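PDB 5U1T: separin from Saccharomyces cerevisiae, which cleaves the MCD1/SCC1 subunit of cohesin as a caspase-like cysteine protease at the onset of anaphase and is held inactive by securin for most of the cell cycle. Local coordinates for residues L629-K634 with S639-Y644; K1123-S1128 with V1389-L1394. One frame throughout, in Å; residues are numbered along the deposited sequence.

In the fold
Contact 1 (629-634 with 639-644) is local: four residues separate its segments, and it joins helices 621-633 and 642-655, which the short helix 635-638 connects, in the all-helical part of the chain, with its centre about 23 Å from the centre of the chain. Contact 2 (1123-1128 with 1389-1394) spans 260 residues and ties together two helices of the protease part, about 49 Å from the chain centre. The two contacts follow one another along the chain and do not touch: their centres are about 67 Å apart and their nearest atoms about 52 Å. Both lie away from Cys1497, the probable catalytic cysteine, so each is structural packing in its own part of this elongated molecule.

Contact 1 of 2, residues L629-K634 with S639-Y644; sequences LCIKSK and SSIVPY
Lys632 and Val642 bring the two backbones nearest to each other, with Lys632 CA 5.8 Å from Val642 CA, where helix 621-633 ends and helix 642-655 begins. Lys634 N still bonds back to Cys630 O (2.9 Å), and Lys634 is itself the N-cap residue of the short helix 635-638 that bridges the two. On the far side of the turn Tyr644 N reaches Ile641 O at 2.7 Å as the next helix starts. Between the segments the contact is apolar. Ile631 points its CB toward the other segment, and its CG2, anti to the backbone N, faces two methyls: Ile641 CG2 at 3.6 Å and, more loosely, Val642 CG2 at 4.2 Å. The Ile631 and Ile641 side chains meet at about a right angle. Beside them Lys632 lays its CG against Val642 CG1 (4.1 Å), again crosswise. Farther out its chain bends twice (chi3 46°, chi4 60°), and NZ forms a salt bridge with Asp646, so the charge is paired on the same helix that the aliphatic stem packs against. Leu629 on Leu649 and Ile631 on Ala645 continue the packing of this helical hairpin. Val608 of helix 602-617 touches both Ile631 and Ile641, Leu590 of helix 578-590 adjoins Ile631, and helix 680-689 packs on Pro643 and Tyr644.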
loop_
_atom_site.group_PDB
_atom_site.type_symbol
_atom_site.label_atom_id
_atom_site.label_comp_id
_atom_site.label_asym_id
_atom_site.label_seq_id
_atom_site.Cartn_x
_atom_site.Cartn_y
_atom_site.Cartn_z
ATOM N N LEU A 629 13.745 -16.041 -7.766
ATOM C CA LEU A 629 14.207 -17.407 -7.949
ATOM C C LEU A 629 15.721 -17.426 -7.830
ATOM O O LEU A 629 16.292 -18.278 -7.153
ATOM C CB LEU A 629 13.761 -17.979 -9.298
ATOM C CG LEU A 629 12.274 -18.284 -9.542
ATOM C CD1 LEU A 629 12.113 -18.962 -10.882
ATOM C CD2 LEU A 629 11.666 -19.121 -8.423
ATOM N N CYS A 630 16.364 -16.463 -8.471
ATOM C CA CYS A 630 17.809 -16.411 -8.460
ATOM C C CYS A 630 18.374 -16.236 -7.031
ATOM O O CYS A 630 19.333 -16.902 -6.654
ATOM C CB CYS A 630 18.287 -15.294 -9.376
ATOM S SG CYS A 630 20.061 -15.213 -9.438
ATOM N N ILE A 631 17.762 -15.350 -6.247
ATOM C CA ILE A 631 18.093 -15.187 -4.830
ATOM C C ILE A 631 17.972 -16.498 -4.066
ATOM O O ILE A 631 18.913 -16.936 -3.396
ATOM C CB ILE A 631 17.183 -14.147 -4.153
ATOM C CG1 ILE A 631 17.470 -12.747 -4.701
ATOM C CG2 ILE A 631 17.321 -14.210 -2.637
ATOM C CD1 ILE A 631 16.430 -11.743 -4.338
ATOM N N LYS A 632 16.810 -17.133 -4.178
ATOM C CA LYS A 632 16.543 -18.389 -3.485
ATOM C C LYS A 632 17.449 -19.471 -4.006
ATOM O O LYS A 632 17.508 -20.559 -3.446
ATOM C CB LYS A 632 15.088 -18.811 -3.653
ATOM C CG LYS A 632 14.063 -17.789 -3.172
ATOM C CD LYS A 632 12.695 -18.062 -3.819
ATOM C CE LYS A 632 12.357 -19.547 -3.758
ATOM N NZ LYS A 632 12.282 -20.070 -2.356
ATOM N N SER A 633 18.139 -19.172 -5.098
ATOM C CA SER A 633 19.131 -20.076 -5.639
ATOM C C SER A 633 20.484 -19.868 -4.934
ATOM O O SER A 633 21.069 -20.812 -4.402
ATOM C CB SER A 633 19.248 -19.874 -7.147
ATOM O OG SER A 633 20.396 -20.501 -7.664
ATOM N N LYS A 634 20.960 -18.625 -4.903
ATOM C CA LYS A 634 22.205 -18.281 -4.223
ATOM C C LYS A 634 21.981 -18.187 -2.710
ATOM O O LYS A 634 22.451 -17.251 -2.051
ATOM C CB LYS A 634 22.763 -16.956 -4.746
ATOM C CG LYS A 634 22.743 -16.775 -6.245
ATOM C CD LYS A 634 23.673 -17.731 -6.926
ATOM C CE LYS A 634 23.788 -17.419 -8.406
ATOM N NZ LYS A 634 24.775 -18.331 -9.076
ATOM N N SER A 639 20.684 -16.238 2.416
ATOM C CA SER A 639 19.686 -16.963 3.191
ATOM C C SER A 639 18.875 -16.023 4.066
ATOM O O SER A 639 17.691 -16.271 4.306
ATOM C CB SER A 639 20.340 -18.040 4.060
ATOM O OG SER A 639 20.588 -17.554 5.373
ATOM N N SER A 640 19.502 -14.945 4.530
ATOM C CA SER A 640 18.847 -14.007 5.448
ATOM C C SER A 640 17.739 -13.227 4.755
ATOM O O SER A 640 16.805 -12.729 5.384
ATOM C CB SER A 640 19.874 -13.030 6.055
ATOM O OG SER A 640 20.138 -11.915 5.207
ATOM N N ILE A 641 17.851 -13.132 3.442
ATOM C CA ILE A 641 16.970 -12.284 2.665
ATOM C C ILE A 641 15.883 -13.106 1.961
ATOM O O ILE A 641 14.883 -12.559 1.517
ATOM C CB ILE A 641 17.790 -11.500 1.649
ATOM C CG1 ILE A 641 17.278 -10.096 1.506
ATOM C CG2 ILE A 641 17.819 -12.186 0.290
ATOM C CD1 ILE A 641 18.031 -9.393 0.441
ATOM N N VAL A 642 16.088 -14.422 1.885
ATOM C CA VAL A 642 15.177 -15.350 1.214
ATOM C C VAL A 642 13.705 -15.286 1.691
ATOM O O VAL A 642 12.795 -15.525 0.896
ATOM C CB VAL A 642 15.700 -16.808 1.346
ATOM C CG1 VAL A 642 14.664 -17.819 0.874
ATOM C CG2 VAL A 642 16.979 -16.974 0.553
ATOM N N PRO A 643 13.457 -14.968 2.976
ATOM C CA PRO A 643 12.066 -14.634 3.326
ATOM C C PRO A 643 11.444 -13.554 2.431
ATOM O O PRO A 643 10.230 -13.566 2.188
ATOM C CB PRO A 643 12.182 -14.121 4.768
ATOM C CG PRO A 643 13.329 -14.899 5.329
ATOM C CD PRO A 643 14.296 -15.135 4.181
ATOM N N TYR A 644 12.260 -12.622 1.952
ATOM C CA TYR A 644 11.742 -11.576 1.089
ATOM C C TYR A 644 11.547 -12.099 -0.316
ATOM O O TYR A 644 10.590 -11.721 -0.995
ATOM C CB TYR A 644 12.661 -10.364 1.058
ATOM C CG TYR A 644 12.624 -9.546 2.318
ATOM C CD1 TYR A 644 13.397 -9.905 3.418
ATOM C CD2 TYR A 644 11.841 -8.411 2.404
ATOM C CE1 TYR A 644 13.377 -9.166 4.567
ATOM C CE2 TYR A 644 11.817 -7.664 3.546
ATOM C CZ TYR A 644 12.591 -8.044 4.627
ATOM O OH TYR A 644 12.585 -7.297 5.784
#

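Contact 2 of 2, residues K1123-S1128 with V1389-L1394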
loop_
_atom_site.group_PDB
_atom_site.type_symbol
_atom_site.label_atom_id
_atom_site.label_comp_id
_atom_site.label_asym_id
_atom_site.label_seq_id
_atom_site.Cartn_x
_atom_site.Cartn_y
_atom_site.Cartn_z
ATOM N N LYS A 1123 -47.925 -10.735 -4.883
ATOM C CA LYS A 1123 -48.983 -11.620 -4.414
ATOM C C LYS A 1123 -49.984 -10.830 -3.578
ATOM O O LYS A 1123 -51.199 -10.990 -3.720
ATOM C CB LYS A 1123 -48.411 -12.789 -3.611
ATOM C CG LYS A 1123 -49.445 -13.508 -2.753
ATOM C CD LYS A 1123 -49.273 -15.016 -2.779
ATOM C CE LYS A 1123 -49.950 -15.675 -1.586
ATOM N NZ LYS A 1123 -49.265 -15.313 -0.294
ATOM N N ASP A 1124 -49.469 -9.954 -2.724
ATOM C CA ASP A 1124 -50.318 -9.111 -1.889
ATOM C C ASP A 1124 -51.154 -8.139 -2.702
ATOM O O ASP A 1124 -52.343 -7.994 -2.441
ATOM C CB ASP A 1124 -49.482 -8.337 -0.879
ATOM C CG ASP A 1124 -49.016 -9.199 0.254
ATOM O OD1 ASP A 1124 -49.634 -10.268 0.463
ATOM O OD2 ASP A 1124 -48.040 -8.812 0.929
ATOM N N LEU A 1125 -50.536 -7.468 -3.677
ATOM C CA LEU A 1125 -51.260 -6.529 -4.536
ATOM C C LEU A 1125 -52.426 -7.226 -5.240
ATOM O O LEU A 1125 -53.547 -6.714 -5.279
ATOM C CB LEU A 1125 -50.324 -5.895 -5.573
ATOM C CG LEU A 1125 -49.512 -4.677 -5.124
ATOM C CD1 LEU A 1125 -48.588 -4.214 -6.231
ATOM C CD2 LEU A 1125 -50.413 -3.543 -4.690
ATOM N N MET A 1126 -52.146 -8.405 -5.783
ATOM C CA MET A 1126 -53.117 -9.150 -6.560
ATOM C C MET A 1126 -54.322 -9.457 -5.675
ATOM O O MET A 1126 -55.476 -9.304 -6.083
ATOM C CB MET A 1126 -52.477 -10.429 -7.110
ATOM C CG MET A 1126 -53.303 -11.169 -8.157
ATOM S SD MET A 1126 -53.498 -10.243 -9.700
ATOM C CE MET A 1126 -51.809 -9.786 -9.980
ATOM N N GLU A 1127 -54.034 -9.839 -4.438
ATOM C CA GLU A 1127 -55.070 -10.272 -3.515
ATOM C C GLU A 1127 -55.802 -9.127 -2.827
ATOM O O GLU A 1127 -56.801 -9.349 -2.152
ATOM C CB GLU A 1127 -54.464 -11.196 -2.469
ATOM C CG GLU A 1127 -53.959 -12.489 -3.054
ATOM C CD GLU A 1127 -53.297 -13.381 -2.023
ATOM O OE1 GLU A 1127 -53.451 -13.129 -0.802
ATOM O OE2 GLU A 1127 -52.611 -14.340 -2.434
ATOM N N SER A 1128 -55.319 -7.905 -3.014
ATOM C CA SER A 1128 -55.931 -6.727 -2.392
ATOM C C SER A 1128 -57.340 -6.472 -2.898
ATOM O O SER A 1128 -58.078 -5.667 -2.329
ATOM C CB SER A 1128 -55.088 -5.485 -2.664
ATOM O OG SER A 1128 -55.221 -5.100 -4.026
ATOM N N VAL A 1389 -42.811 -3.177 -4.788
ATOM C CA VAL A 1389 -42.515 -3.324 -3.371
ATOM C C VAL A 1389 -42.839 -2.030 -2.631
ATOM O O VAL A 1389 -43.319 -2.062 -1.497
ATOM C CB VAL A 1389 -41.038 -3.727 -3.120
ATOM C CG1 VAL A 1389 -40.745 -3.773 -1.618
ATOM C CG2 VAL A 1389 -40.726 -5.082 -3.765
ATOM N N CYS A 1390 -42.605 -0.897 -3.282
ATOM C CA CYS A 1390 -42.922 0.385 -2.667
ATOM C C CYS A 1390 -44.446 0.626 -2.607
ATOM O O CYS A 1390 -44.994 1.054 -1.575
ATOM C CB CYS A 1390 -42.238 1.528 -3.423
ATOM S SG CYS A 1390 -42.690 3.156 -2.776
ATOM N N LEU A 1391 -45.120 0.351 -3.720
ATOM C CA LEU A 1391 -46.556 0.438 -3.760
ATOM C C LEU A 1391 -47.155 -0.436 -2.654
ATOM O O LEU A 1391 -47.974 0.040 -1.860
ATOM C CB LEU A 1391 -47.088 0.026 -5.139
ATOM C CG LEU A 1391 -48.611 0.089 -5.307
ATOM C CD1 LEU A 1391 -49.123 1.504 -5.050
ATOM C CD2 LEU A 1391 -49.054 -0.424 -6.683
ATOM N N ASN A 1392 -46.738 -1.697 -2.572
ATOM C CA ASN A 1392 -47.422 -2.606 -1.654
ATOM C C ASN A 1392 -47.138 -2.315 -0.195
ATOM O O ASN A 1392 -47.953 -2.629 0.660
ATOM C CB ASN A 1392 -47.080 -4.067 -1.942
ATOM C CG ASN A 1392 -47.782 -5.021 -0.978
ATOM O OD1 ASN A 1392 -49.001 -5.192 -1.038
ATOM N ND2 ASN A 1392 -47.016 -5.622 -0.068
ATOM N N LYS A 1393 -45.994 -1.715 0.113
ATOM C CA LYS A 1393 -45.753 -1.364 1.509
ATOM C C LYS A 1393 -46.533 -0.088 1.852
ATOM O O LYS A 1393 -47.086 0.026 2.949
ATOM C CB LYS A 1393 -44.255 -1.208 1.806
ATOM C CG LYS A 1393 -43.454 -2.521 1.663
ATOM C CD LYS A 1393 -44.083 -3.723 2.432
ATOM C CE LYS A 1393 -43.504 -5.066 1.926
ATOM N NZ LYS A 1393 -43.697 -5.244 0.423
ATOM N N LEU A 1394 -46.596 0.854 0.911
ATOM C CA LEU A 1394 -47.390 2.059 1.106
ATOM C C LEU A 1394 -48.855 1.691 1.325
ATOM O O LEU A 1394 -49.516 2.240 2.212
ATOM C CB LEU A 1394 -47.258 3.000 -0.087
ATOM C CG LEU A 1394 -46.263 4.143 0.066
ATOM C CD1 LEU A 1394 -46.406 5.117 -1.086
ATOM C CD2 LEU A 1394 -46.466 4.845 1.388
#
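Leu1391 is the first residue along 1389-1394 to meet 1123-1128, on Leu1125; two residues earlier, Val1389 packs on Arg1117 and Val1118, earlier in the helix that carries Leu1125. The axes of the two short helical segments pass 9.8 Å apart at 56°. Leu1391 extends its CG anti to the backbone N (chi1 -180°), which brings CD2 up to both methyls of Leu1125: CD1 of Leu1125 is 3.8 Å and CD2 of Leu1125 3.9 Å from it. The two leucines cross at about a right angle. Asn1392 comes next and lies nearest in backbone, its CA 6.2 Å from Leu1125 CA. Its CB rests 4.1 Å from Leu1125 CG as the two side chains run past each other in opposite directions, while its amide group lies against the CB of Asp1124, with the amide and carboxylate planes 32° apart. An alanine at Leu1125 lacks both methyls that Leu1391 CD2 packs on, and would probably leave a gap between the helices beside Asn1392. Lys1393 points its CB away, yet NZ ends 5.6 Å from Asp1124 OD2, too far for contact but probably a favourable pairing of charges. The carbonyl O of Leu1125 takes two bonds from Ser1128, from OG at 2.6 Å and from N, and the same hydroxyl is also bonded to Leu1130 N, tying together the turn that leaves the helix. Helix 1111-1127 leads into strand 1132-1139 and helix 1388-1397 follows strand 1382-1385; both strands pair in parallel with 1353-1362, which lies between them in a mixed sheet. This is helix-helix packing in the alpha/beta part of the chain, beside a sheet distinct from the one whose strand 1492-1494 precedes Cys1497, the probable catalytic cysteine.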